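Hemoglobin-like protein (PDB 4NK2) binds heme as a group II truncated hemoglobin and probably takes part in binding or carrying oxygen. Local coordinates at residues Ile40-Pro45 and Phe165-Ile170; Leu56-Glu61 and His149-Val154; Ser77-Leu82 and Arg134-Ala139. All coordinates share one frame; numbering follows the deposited sequence. Where two conformers were deposited one is given.

Contact 1: Ile40-Pro45 and Phe165-Ile170; sequences IDFVFP and FSIRMI. With HEM (protoporphyrin IX containing Fe), chain C.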
loop_
_atom_site.group_PDB
_atom_site.type_symbol
_atom_site.label_atom_id
_atom_site.label_comp_id
_atom_site.label_asym_id
_atom_site.label_seq_id
_atom_site.Cartn_x
_atom_site.Cartn_y
_atom_site.Cartn_z
ATOM N N ILE A 40 -6.384 -9.812 6.214
ATOM C CA ILE A 40 -5.184 -9.238 5.614
ATOM C C ILE A 40 -5.473 -8.849 4.169
ATOM O O ILE A 40 -6.408 -9.367 3.562
ATOM C CB ILE A 40 -3.950 -10.162 5.717
ATOM C CG1 ILE A 40 -3.824 -11.037 4.473
ATOM C CG2 ILE A 40 -4.009 -10.996 6.988
ATOM C CD1 ILE A 40 -5.058 -11.863 4.186
ATOM N N ASP A 41 -4.690 -7.920 3.628
ATOM C CA ASP A 41 -4.888 -7.472 2.252
ATOM C C ASP A 41 -4.356 -8.517 1.264
ATOM O O ASP A 41 -5.124 -9.124 0.507
ATOM C CB ASP A 41 -4.183 -6.136 2.045
ATOM C CG ASP A 41 -4.424 -5.556 0.667
ATOM O OD1 ASP A 41 -5.319 -6.060 -0.045
ATOM O OD2 ASP A 41 -3.731 -4.576 0.301
ATOM N N PHE A 42 -3.040 -8.713 1.273
ATOM C CA PHE A 42 -2.404 -9.767 0.473
ATOM C C PHE A 42 -1.145 -10.263 1.173
ATOM O O PHE A 42 -0.448 -9.485 1.838
ATOM C CB PHE A 42 -2.071 -9.271 -0.942
ATOM C CG PHE A 42 -1.013 -8.196 -0.983
ATOM C CD1 PHE A 42 0.255 -8.474 -1.478
ATOM C CD2 PHE A 42 -1.283 -6.909 -0.528
ATOM C CE1 PHE A 42 1.238 -7.492 -1.525
ATOM C CE2 PHE A 42 -0.310 -5.916 -0.571
ATOM C CZ PHE A 42 0.956 -6.205 -1.070
ATOM N N VAL A 43 -0.858 -11.554 1.018
ATOM C CA VAL A 43 0.323 -12.178 1.617
ATOM C C VAL A 43 1.578 -11.947 0.762
ATOM O O VAL A 43 1.505 -11.961 -0.468
ATOM C CB VAL A 43 0.119 -13.704 1.766
ATOM C CG1 VAL A 43 1.287 -14.340 2.512
ATOM C CG2 VAL A 43 -1.178 -13.995 2.496
ATOM N N PHE A 44 2.721 -11.724 1.407
ATOM C CA PHE A 44 3.995 -11.794 0.702
ATOM C C PHE A 44 4.368 -13.269 0.598
ATOM O O PHE A 44 4.794 -13.871 1.587
ATOM C CB PHE A 44 5.089 -11.037 1.465
ATOM C CG PHE A 44 4.852 -9.547 1.562
ATOM C CD1 PHE A 44 3.949 -8.916 0.718
ATOM C CD2 PHE A 44 5.549 -8.781 2.487
ATOM C CE1 PHE A 44 3.737 -7.533 0.805
ATOM C CE2 PHE A 44 5.336 -7.411 2.584
ATOM C CZ PHE A 44 4.432 -6.792 1.736
ATOM N N PRO A 45 4.218 -13.864 -0.595
ATOM C CA PRO A 45 4.509 -15.303 -0.684
ATOM C C PRO A 45 5.984 -15.620 -0.418
ATOM O O PRO A 45 6.835 -14.725 -0.451
ATOM C CB PRO A 45 4.137 -15.650 -2.131
ATOM C CG PRO A 45 4.188 -14.360 -2.870
ATOM C CD PRO A 45 3.760 -13.310 -1.883
ATOM N N PHE A 165 9.998 -12.005 -5.115
ATOM C CA PHE A 165 10.591 -10.955 -4.288
ATOM C C PHE A 165 9.975 -9.608 -4.642
ATOM O O PHE A 165 9.780 -8.751 -3.773
ATOM C CB PHE A 165 12.106 -10.901 -4.502
ATOM C CG PHE A 165 12.847 -10.090 -3.462
ATOM C CD1 PHE A 165 12.373 -9.995 -2.160
ATOM C CD2 PHE A 165 14.029 -9.439 -3.787
ATOM C CE1 PHE A 165 13.070 -9.259 -1.199
ATOM C CE2 PHE A 165 14.725 -8.694 -2.830
ATOM C CZ PHE A 165 14.241 -8.604 -1.542
ATOM N N SER A 166 9.667 -9.418 -5.924
ATOM C CA SER A 166 9.105 -8.151 -6.391
ATOM C C SER A 166 7.757 -7.850 -5.737
ATOM O O SER A 166 7.358 -6.688 -5.616
ATOM C CB SER A 166 8.976 -8.133 -7.921
ATOM O OG SER A 166 8.169 -9.201 -8.416
ATOM N N ILE A 167 7.042 -8.880 -5.302
ATOM C CA ILE A 167 5.747 -8.613 -4.664
ATOM C C ILE A 167 5.901 -7.733 -3.411
ATOM O O ILE A 167 5.031 -6.908 -3.113
ATOM C CB ILE A 167 5.022 -9.910 -4.298
ATOM C CG1 ILE A 167 4.692 -10.699 -5.577
ATOM C CG2 ILE A 167 3.752 -9.599 -3.550
ATOM C CD1 ILE A 167 4.093 -12.074 -5.302
ATOM N N ARG A 168 6.995 -7.922 -2.676
ATOM C CA ARG A 168 7.226 -7.184 -1.435
ATOM C C ARG A 168 7.662 -5.752 -1.654
ATOM O O ARG A 168 7.793 -4.990 -0.692
ATOM C CB ARG A 168 8.289 -7.892 -0.604
ATOM C CG ARG A 168 8.087 -9.377 -0.567
ATOM C CD ARG A 168 8.917 -10.028 0.513
ATOM N NE ARG A 168 8.481 -11.407 0.695
ATOM C CZ ARG A 168 8.649 -12.105 1.810
ATOM N NH1 ARG A 168 9.250 -11.549 2.854
ATOM N NH2 ARG A 168 8.206 -13.350 1.876
ATOM N N MET A 169 7.906 -5.368 -2.902
ATOM C CA MET A 169 8.240 -3.961 -3.160
ATOM C C MET A 169 6.978 -3.112 -3.338
ATOM O O MET A 169 7.037 -1.878 -3.280
ATOM C CB MET A 169 9.116 -3.845 -4.399
ATOM C CG MET A 169 10.348 -4.760 -4.356
ATOM S SD MET A 169 11.269 -4.512 -2.823
ATOM C CE MET A 169 11.773 -6.219 -2.657
ATOM N N ILE A 170 5.840 -3.767 -3.574
ATOM C CA ILE A 170 4.608 -3.034 -3.886
ATOM C C ILE A 170 4.176 -2.244 -2.652
ATOM O O ILE A 170 3.963 -2.821 -1.576
ATOM C CB ILE A 170 3.445 -3.967 -4.292
ATOM C CG1 ILE A 170 3.753 -4.670 -5.624
ATOM C CG2 ILE A 170 2.146 -3.161 -4.402
ATOM C CD1 ILE A 170 2.705 -5.709 -6.018
HETATM C CHA HEM C . 16.277 0.972 -6.473
HETATM C CHB HEM C . 12.175 0.665 -9.016
HETATM C CHC HEM C . 11.706 -3.990 -7.633
HETATM C CHD HEM C . 16.505 -3.886 -6.778
HETATM C C1A HEM C . 15.175 1.346 -7.201
HETATM C C2A HEM C . 14.780 2.704 -7.567
HETATM C C3A HEM C . 13.636 2.595 -8.275
HETATM C C4A HEM C . 13.277 1.186 -8.371
HETATM C CMA HEM C . 12.806 3.730 -8.916
HETATM C CAA HEM C . 15.545 4.006 -7.190
HETATM C CBA HEM C . 14.881 4.575 -5.918
HETATM C CGA HEM C . 15.503 5.843 -5.339
HETATM O O1A HEM C . 14.739 6.783 -4.979
HETATM O O2A HEM C . 16.754 5.947 -5.209
HETATM C C1B HEM C . 11.612 -0.584 -8.801
HETATM C C2B HEM C . 10.272 -1.019 -9.162
HETATM C C3B HEM C . 10.140 -2.303 -8.781
HETATM C C4B HEM C . 11.388 -2.743 -8.165
HETATM C CMB HEM C . 9.191 -0.182 -9.876
HETATM C CAB HEM C . 8.864 -3.143 -8.979
HETATM C CBB HEM C . 8.718 -4.291 -8.306
HETATM C C1C HEM C . 12.988 -4.404 -7.321
HETATM C C2C HEM C . 13.438 -5.753 -7.005
HETATM C C3C HEM C . 14.763 -5.709 -6.762
HETATM C C4C HEM C . 15.208 -4.338 -6.927
HETATM C CMC HEM C . 12.534 -7.005 -6.935
HETATM C CAC HEM C . 15.708 -6.879 -6.399
HETATM C CBC HEM C . 15.376 -8.153 -6.650
HETATM C C1D HEM C . 16.882 -2.595 -6.486
HETATM C C2D HEM C . 18.121 -2.179 -5.845
HETATM C C3D HEM C . 18.039 -0.662 -5.769
HETATM C C4D HEM C . 16.765 -0.308 -6.353
HETATM C CMD HEM C . 19.302 -3.052 -5.355
HETATM C CAD HEM C . 19.091 0.287 -5.154
HETATM C CBD HEM C . 18.841 0.305 -3.643
HETATM C CGD HEM C . 19.863 1.234 -3.026
HETATM O O1D HEM C . 19.733 2.467 -3.212
HETATM O O2D HEM C . 20.811 0.736 -2.362
HETATM N NA HEM C . 14.244 0.460 -7.709
HETATM N NB HEM C . 12.247 -1.665 -8.205
HETATM N NC HEM C . 14.107 -3.584 -7.265
HETATM N ND HEM C . 16.122 -1.471 -6.764
HETATM FE FE HEM C . 14.138 -1.575 -7.402
HETATM O O HOH W 1 7.058 -12.163 -1.666
#

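Contact 2: Leu56-Glu61 and His149-Val154; sequences LAAGEE and HFPLSV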
loop_
_atom_site.group_PDB
_atom_site.type_symbol
_atom_site.label_atom_id
_atom_site.label_comp_id
_atom_site.label_asym_id
_atom_site.label_seq_id
_atom_site.Cartn_x
_atom_site.Cartn_y
_atom_site.Cartn_z
ATOM N N LEU A 56 27.763 -18.989 -10.796
ATOM C CA LEU A 56 28.695 -19.920 -11.427
ATOM C C LEU A 56 28.383 -20.081 -12.919
ATOM O O LEU A 56 29.286 -20.037 -13.758
ATOM C CB LEU A 56 28.634 -21.268 -10.714
ATOM C CG LEU A 56 29.711 -21.607 -9.673
ATOM C CD1 LEU A 56 30.511 -20.417 -9.244
ATOM C CD2 LEU A 56 29.101 -22.289 -8.462
ATOM N N ALA A 57 27.100 -20.240 -13.248
ATOM C CA ALA A 57 26.674 -20.406 -14.641
ATOM C C ALA A 57 26.781 -19.120 -15.460
ATOM O O ALA A 57 27.225 -19.133 -16.608
ATOM C CB ALA A 57 25.241 -20.951 -14.698
ATOM N N ALA A 58 26.389 -18.000 -14.884
ATOM C CA ALA A 58 26.316 -16.758 -15.642
ATOM C C ALA A 58 27.596 -15.931 -15.655
ATOM O O ALA A 58 27.965 -15.383 -16.665
ATOM C CB ALA A 58 25.160 -15.922 -15.154
ATOM N N GLY A 59 28.249 -15.828 -14.513
ATOM C CA GLY A 59 29.433 -15.012 -14.379
ATOM C C GLY A 59 29.071 -13.577 -14.073
ATOM O O GLY A 59 27.990 -13.152 -14.387
ATOM N N GLU A 60 29.980 -12.842 -13.452
ATOM C CA GLU A 60 29.721 -11.465 -13.077
ATOM C C GLU A 60 29.392 -10.566 -14.262
ATOM O O GLU A 60 28.442 -9.826 -14.217
ATOM C CB GLU A 60 30.885 -10.885 -12.280
ATOM C CG GLU A 60 30.725 -9.428 -11.983
ATOM C CD GLU A 60 31.702 -8.905 -10.960
ATOM O OE1 GLU A 60 32.372 -9.697 -10.296
ATOM O OE2 GLU A 60 31.802 -7.689 -10.826
ATOM N N GLU A 61 30.187 -10.615 -15.317
ATOM C CA GLU A 61 29.957 -9.817 -16.516
ATOM C C GLU A 61 28.522 -9.893 -17.035
ATOM O O GLU A 61 27.885 -8.892 -17.264
ATOM C CB GLU A 61 30.914 -10.280 -17.610
ATOM C CG GLU A 61 31.229 -9.269 -18.682
ATOM C CD GLU A 61 32.193 -9.808 -19.736
ATOM O OE1 GLU A 61 33.410 -9.582 -19.626
ATOM O OE2 GLU A 61 31.727 -10.459 -20.681
ATOM N N HIS A 149 20.648 -13.738 -23.361
ATOM C CA HIS A 149 20.877 -15.182 -23.406
ATOM C C HIS A 149 21.327 -15.733 -22.053
ATOM O O HIS A 149 22.298 -16.504 -21.957
ATOM C CB HIS A 149 21.895 -15.529 -24.511
ATOM C CG HIS A 149 21.676 -14.761 -25.780
ATOM N ND1 HIS A 149 20.458 -14.734 -26.429
ATOM C CD2 HIS A 149 22.506 -13.970 -26.501
ATOM C CE1 HIS A 149 20.548 -13.959 -27.498
ATOM N NE2 HIS A 149 21.785 -13.495 -27.571
ATOM N N PHE A 150 20.613 -15.334 -21.003
ATOM C CA PHE A 150 20.846 -15.885 -19.677
ATOM C C PHE A 150 20.810 -17.411 -19.776
ATOM O O PHE A 150 19.925 -17.975 -20.420
ATOM C CB PHE A 150 19.768 -15.392 -18.718
ATOM C CG PHE A 150 20.172 -15.447 -17.282
ATOM C CD1 PHE A 150 21.015 -14.470 -16.752
ATOM C CD2 PHE A 150 19.697 -16.459 -16.449
ATOM C CE1 PHE A 150 21.386 -14.505 -15.419
ATOM C CE2 PHE A 150 20.056 -16.502 -15.109
ATOM C CZ PHE A 150 20.903 -15.524 -14.588
ATOM N N PRO A 151 21.775 -18.083 -19.136
ATOM C CA PRO A 151 21.934 -19.537 -19.301
ATOM C C PRO A 151 20.653 -20.293 -18.942
ATOM O O PRO A 151 20.051 -20.060 -17.885
ATOM C CB PRO A 151 23.058 -19.881 -18.319
ATOM C CG PRO A 151 23.811 -18.574 -18.116
ATOM C CD PRO A 151 22.763 -17.504 -18.206
ATOM N N LEU A 152 20.233 -21.208 -19.811
ATOM C CA LEU A 152 18.938 -21.851 -19.628
ATOM C C LEU A 152 18.873 -22.678 -18.342
ATOM O O LEU A 152 17.791 -22.897 -17.796
ATOM C CB LEU A 152 18.591 -22.713 -20.853
ATOM C CG LEU A 152 18.337 -21.943 -22.156
ATOM C CD1 LEU A 152 18.210 -22.899 -23.348
ATOM C CD2 LEU A 152 17.087 -21.056 -22.051
ATOM N N SER A 153 20.026 -23.126 -17.853
ATOM C CA SER A 153 20.070 -23.999 -16.678
ATOM C C SER A 153 19.615 -23.296 -15.398
ATOM O O SER A 153 19.137 -23.943 -14.460
ATOM C CB SER A 153 21.483 -24.525 -16.462
ATOM O OG SER A 153 22.382 -23.451 -16.228
ATOM N N VAL A 154 19.765 -21.979 -15.350
ATOM C CA VAL A 154 19.475 -21.237 -14.108
ATOM C C VAL A 154 18.437 -20.140 -14.293
ATOM O O VAL A 154 18.132 -19.389 -13.358
ATOM C CB VAL A 154 20.746 -20.624 -13.535
ATOM C CG1 VAL A 154 21.641 -21.723 -12.996
ATOM C CG2 VAL A 154 21.468 -19.849 -14.629
#

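Contact 3: Ser77-Leu82 and Arg134-Ala139; sequences SKIHYL and REIWLA. With HEM (protoporphyrin IX containing Fe), chain C.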
loop_
_atom_site.group_PDB
_atom_site.type_symbol
_atom_site.label_atom_id
_atom_site.label_comp_id
_atom_site.label_asym_id
_atom_site.label_seq_id
_atom_site.Cartn_x
_atom_site.Cartn_y
_atom_site.Cartn_z
ATOM N N SER A 77 9.860 1.946 -21.093
ATOM C CA SER A 77 8.573 1.401 -20.641
ATOM C C SER A 77 7.669 2.469 -20.048
ATOM O O SER A 77 8.095 3.603 -19.834
ATOM C CB SER A 77 8.804 0.342 -19.568
ATOM O OG SER A 77 9.060 0.974 -18.324
ATOM N N LYS A 78 6.442 2.087 -19.731
ATOM C CA LYS A 78 5.467 3.004 -19.169
ATOM C C LYS A 78 5.739 3.429 -17.730
ATOM O O LYS A 78 5.039 4.263 -17.206
ATOM C CB LYS A 78 4.066 2.417 -19.266
ATOM C CG LYS A 78 3.437 2.507 -20.634
ATOM C CD LYS A 78 2.299 1.521 -20.752
ATOM C CE LYS A 78 1.409 1.821 -21.940
ATOM N NZ LYS A 78 2.165 1.951 -23.214
ATOM N N ILE A 79 6.749 2.861 -17.091
ATOM C CA ILE A 79 7.164 3.379 -15.778
ATOM C C ILE A 79 8.491 4.127 -15.856
ATOM O O ILE A 79 9.173 4.316 -14.836
ATOM C CB ILE A 79 7.246 2.283 -14.690
ATOM C CG1 ILE A 79 8.186 1.149 -15.128
ATOM C CG2 ILE A 79 5.854 1.764 -14.353
ATOM C CD1 ILE A 79 8.490 0.134 -14.016
ATOM N N HIS A 80 8.861 4.559 -17.055
ATOM C CA HIS A 80 10.082 5.328 -17.261
ATOM C C HIS A 80 10.168 6.552 -16.360
ATOM O O HIS A 80 11.228 6.932 -15.915
ATOM C CB HIS A 80 10.208 5.762 -18.715
ATOM C CG HIS A 80 9.231 6.821 -19.124
ATOM N ND1 HIS A 80 9.564 8.154 -19.192
ATOM C CD2 HIS A 80 7.936 6.739 -19.508
ATOM C CE1 HIS A 80 8.515 8.848 -19.592
ATOM N NE2 HIS A 80 7.514 8.012 -19.790
ATOM N N TYR A 81 9.031 7.124 -15.995
ATOM C CA TYR A 81 8.991 8.329 -15.186
ATOM C C TYR A 81 9.549 8.121 -13.791
ATOM O O TYR A 81 9.838 9.079 -13.109
ATOM C CB TYR A 81 7.564 8.865 -15.091
ATOM C CG TYR A 81 7.179 9.808 -16.210
ATOM C CD1 TYR A 81 8.088 10.718 -16.732
ATOM C CD2 TYR A 81 5.900 9.786 -16.753
ATOM C CE1 TYR A 81 7.736 11.570 -17.746
ATOM C CE2 TYR A 81 5.545 10.629 -17.766
ATOM C CZ TYR A 81 6.463 11.520 -18.260
ATOM O OH TYR A 81 6.095 12.363 -19.276
ATOM N N LEU A 82 9.550 6.881 -13.326
ATOM C CA LEU A 82 9.989 6.571 -11.959
ATOM C C LEU A 82 11.497 6.616 -11.797
ATOM O O LEU A 82 11.997 6.608 -10.662
ATOM C CB LEU A 82 9.509 5.182 -11.537
ATOM C CG LEU A 82 8.010 4.928 -11.438
ATOM C CD1 LEU A 82 7.762 3.508 -10.954
ATOM C CD2 LEU A 82 7.368 5.951 -10.499
ATOM N N ARG A 134 4.911 -3.221 -10.908
ATOM C CA ARG A 134 5.617 -4.490 -10.742
ATOM C C ARG A 134 5.489 -5.358 -11.988
ATOM O O ARG A 134 6.466 -5.991 -12.404
ATOM C CB ARG A 134 5.110 -5.272 -9.523
ATOM C CG ARG A 134 5.426 -6.773 -9.634
ATOM C CD ARG A 134 5.028 -7.557 -8.381
ATOM N NE ARG A 134 5.277 -8.986 -8.546
ATOM C CZ ARG A 134 4.387 -9.863 -9.010
ATOM N NH1 ARG A 134 3.161 -9.470 -9.341
ATOM N NH2 ARG A 134 4.720 -11.144 -9.130
ATOM N N GLU A 135 4.303 -5.386 -12.593
ATOM C CA GLU A 135 4.105 -6.206 -13.792
ATOM C C GLU A 135 5.004 -5.728 -14.917
ATOM O O GLU A 135 5.637 -6.533 -15.605
ATOM C CB GLU A 135 2.641 -6.182 -14.248
ATOM C CG GLU A 135 1.683 -6.823 -13.260
ATOM C CD GLU A 135 0.314 -7.087 -13.868
ATOM O OE1 GLU A 135 0.188 -7.059 -15.114
ATOM O OE2 GLU A 135 -0.633 -7.333 -13.093
ATOM N N ILE A 136 5.061 -4.414 -15.100
ATOM C CA ILE A 136 5.906 -3.829 -16.142
ATOM C C ILE A 136 7.395 -4.052 -15.846
ATOM O O ILE A 136 8.162 -4.400 -16.738
ATOM C CB ILE A 136 5.618 -2.321 -16.327
ATOM C CG1 ILE A 136 4.224 -2.106 -16.938
ATOM C CG2 ILE A 136 6.690 -1.676 -17.198
ATOM C CD1 ILE A 136 3.783 -0.624 -16.896
ATOM N N TRP A 137 7.806 -3.859 -14.595
ATOM C CA TRP A 137 9.191 -4.124 -14.193
ATOM C C TRP A 137 9.556 -5.581 -14.509
ATOM O O TRP A 137 10.641 -5.863 -15.024
ATOM C CB TRP A 137 9.335 -3.829 -12.698
ATOM C CG TRP A 137 10.718 -3.955 -12.063
ATOM C CD1 TRP A 137 11.608 -2.942 -11.812
ATOM C CD2 TRP A 137 11.307 -5.144 -11.513
ATOM N NE1 TRP A 137 12.724 -3.434 -11.170
ATOM C CE2 TRP A 137 12.564 -4.784 -10.976
ATOM C CE3 TRP A 137 10.900 -6.483 -11.444
ATOM C CZ2 TRP A 137 13.416 -5.713 -10.378
ATOM C CZ3 TRP A 137 11.742 -7.408 -10.840
ATOM C CH2 TRP A 137 12.991 -7.020 -10.324
ATOM N N LEU A 138 8.643 -6.502 -14.217
ATOM C CA LEU A 138 8.854 -7.923 -14.531
ATOM C C LEU A 138 8.921 -8.218 -16.030
ATOM O O LEU A 138 9.764 -9.009 -16.474
ATOM C CB LEU A 138 7.761 -8.782 -13.876
ATOM C CG LEU A 138 7.950 -9.048 -12.380
ATOM C CD1 LEU A 138 6.792 -9.847 -11.808
ATOM C CD2 LEU A 138 9.272 -9.803 -12.130
ATOM N N ALA A 139 8.039 -7.614 -16.822
ATOM C CA ALA A 139 8.055 -7.889 -18.263
ATOM C C ALA A 139 9.340 -7.371 -18.877
ATOM O O ALA A 139 9.876 -7.961 -19.824
ATOM C CB ALA A 139 6.857 -7.270 -18.947
HETATM C CHA HEM C . 16.277 0.972 -6.473
HETATM C CHB HEM C . 12.175 0.665 -9.016
HETATM C CHC HEM C . 11.706 -3.990 -7.633
HETATM C CHD HEM C . 16.505 -3.886 -6.778
HETATM C C1A HEM C . 15.175 1.346 -7.201
HETATM C C2A HEM C . 14.780 2.704 -7.567
HETATM C C3A HEM C . 13.636 2.595 -8.275
HETATM C C4A HEM C . 13.277 1.186 -8.371
HETATM C CMA HEM C . 12.806 3.730 -8.916
HETATM C CAA HEM C . 15.545 4.006 -7.190
HETATM C CBA HEM C . 14.881 4.575 -5.918
HETATM C CGA HEM C . 15.503 5.843 -5.339
HETATM O O1A HEM C . 14.739 6.783 -4.979
HETATM O O2A HEM C . 16.754 5.947 -5.209
HETATM C C1B HEM C . 11.612 -0.584 -8.801
HETATM C C2B HEM C . 10.272 -1.019 -9.162
HETATM C C3B HEM C . 10.140 -2.303 -8.781
HETATM C C4B HEM C . 11.388 -2.743 -8.165
HETATM C CMB HEM C . 9.191 -0.182 -9.876
HETATM C CAB HEM C . 8.864 -3.143 -8.979
HETATM C CBB HEM C . 8.718 -4.291 -8.306
HETATM C C1C HEM C . 12.988 -4.404 -7.321
HETATM C C2C HEM C . 13.438 -5.753 -7.005
HETATM C C3C HEM C . 14.763 -5.709 -6.762
HETATM C C4C HEM C . 15.208 -4.338 -6.927
HETATM C CMC HEM C . 12.534 -7.005 -6.935
HETATM C CAC HEM C . 15.708 -6.879 -6.399
HETATM C CBC HEM C . 15.376 -8.153 -6.650
HETATM C C1D HEM C . 16.882 -2.595 -6.486
HETATM C C2D HEM C . 18.121 -2.179 -5.845
HETATM C C3D HEM C . 18.039 -0.662 -5.769
HETATM C C4D HEM C . 16.765 -0.308 -6.353
HETATM C CMD HEM C . 19.302 -3.052 -5.355
HETATM C CAD HEM C . 19.091 0.287 -5.154
HETATM C CBD HEM C . 18.841 0.305 -3.643
HETATM C CGD HEM C . 19.863 1.234 -3.026
HETATM O O1D HEM C . 19.733 2.467 -3.212
HETATM O O2D HEM C . 20.811 0.736 -2.362
HETATM N NA HEM C . 14.244 0.460 -7.709
HETATM N NB HEM C . 12.247 -1.665 -8.205
HETATM N NC HEM C . 14.107 -3.584 -7.265
HETATM N ND HEM C . 16.122 -1.471 -6.764
HETATM FE FE HEM C . 14.138 -1.575 -7.402
#

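Contact 1: Ile40-Pro45 and Phe165-Ile170
Phe44 and Arg168 mark the nearest approach of the two backbones, with Phe44 CA and Arg168 CA 6.0 Å apart where a weakly bonded strand passes a 3-10 turn. Arg168 CA sits over the centre of one face of the Phe44 ring, 4.1 Å from its centroid, in a CH-pi contact. The arginine then crosses Phe44 at a slant, extended from CG to NE (chi3 168°), and lays one face of its guanidinium over Phe44 CB. This brings Arg168 NH2 to 3.0 Å from Pro45 O in an almost straight hydrogen bond (176°). The carbonyl oxygen lies in the guanidinium plane, but the nitrogen stands well above the carbonyl plane. A water reinforces the link, donating to Pro45 O at 2.8 Å and accepting from Arg168 NE at 2.9 Å. In the truncated globin fold this 3-10 turn follows helix 155-165; Phe165 at the helix end and Met169 in the turn point away from residues 40-45 to line the heme pocket, Met169 CG reaching HEM CHC at 3.6 Å. The strand continues the contact across the dimer: Phe44 pairs antiparallel with a strand of the second subunit, and Arg168 NH2 also bonds to Glu37 O of that subunit. A leucine in place of Arg168 would probably leave the carbonyls of Pro45 and of Glu37 of the second subunit without this shared donor. Ile167 makes the apolar half. Its CD1 presses on Pro45 CG at 3.3 Å, tighter than ordinary packing, while its CG2 meets the edge of the Phe42 ring at CE1, 3.9 Å away.

Contact 2: Leu56-Glu61 and His149-Val154
Ala58 CB rests against Phe150 CE1 at 4.0 Å, approaching the ring obliquely, and has Pro151 CD beside it at 4.2 Å. One residue earlier, Ala57 CB meets the branched end of Val154, with CG2 at 3.9 Å and CG1 slightly farther. The proline ring packs beside both methyl contacts: Pro151 CG lies 3.8 Å from Ala57 O and about as close to Ala58 CA. What positions this first shell is partly local. Phe150 holds CG anti to its backbone N (chi1 -158°), which swings the ring toward Ala58, and Pro151 CD lies over one face of that ring, toward the rim. A backbone bond from Val154 N to Pro151 O, 3.2 Å, folds the segment just ahead of helix 155-165, where Val154 takes the N-cap position; a Schellman motif at His149 ends helix 131-147. On the other side, helix 53-75 is kinked after Gly59, whose backbone angles call for glycine. Farther out, Phe150 packs on Phe158 and on Val54, Leu63 and Leu66. The helix thus offers two alanine methyls to the phenyl, proline and valine carbons of the loop, and the fit depends on shape and apolar packing rather than on any polar bond between the two segments.

Contact 3: Ser77-Leu82 and Arg134-Ala139
Ile79 and Ile136 slide past each other in opposite directions where an ST turn, built into a type I beta turn from Ser77 to His80, meets helix 131-147 beside the heme pocket of the truncated globin fold. The van der Waals packing centres on Ile136, whose two methyls point different ways. CG2 touches Ile79 CG1 at 3.8 Å and packs on the side chain of Ser77, with Ser77 OG 3.7 Å away; CD1 rests against Lys78 CB at 3.9 Å, the rest of the lysine leading off elsewhere. Ile79 holds its CG1 branch between its own backbone N and carbonyl carbon (chi1 56°), which carries CD1 past Ile136 to Trp137 CB, 4.3 Å away. Leu74 of helix 53-75 and Ala133 flank Ile79 as well, so the isoleucine is packed between two helices. The polar bonds of Ser77 belong to the turn and to the helix before it. Ser77 OG accepts a hydrogen bond from Ile79 N at 3.2 Å (155°) and is also bonded to Leu74 O, which ties the turn back to the end of helix 53-75. Both bonds fix the hydroxyl while Ile136 packs against it. Contacts with the heme form the third kind. Trp137, with CG anti to the backbone N (chi1 -177°), lays one face of its indole against the porphyrin; CZ2 is 3.4 Å from HEM C1C, and NE1 lies over HEM C4B and NB. This placement is consistent with the distal tryptophan of group II truncated hemoglobins, the iron being held by His124. His70 and Tyr141 meet the indole edge to face. From the short 3-10 segment after the turn, Leu82 approaches the same heme, Leu82 O lying 3.5 Å from the methyl carbon HEM CMA.

From the N terminus, strand 35-48 enters first, and contact 1 closes the widest loop by joining it to the turn after helix 155-165. Within that loop, contact 2 ties helix 53-75 to the turn between helices 131-147 and 155-165. Innermost is contact 3, which links the loop after helix 53-75 to helix 131-147. The three closures thus nest without crossing. Contacts 1 and 2 lie on opposite sides of the chain's centre, their centres 27 Å apart. Contacts 1 and 3 touch: Ser166 OG and Arg134 NE, 2.9 Å apart, probably share a hydrogen bond, and both contacts reach the heme, so the dimer-facing strand and the pocket are joined through adjoining residues.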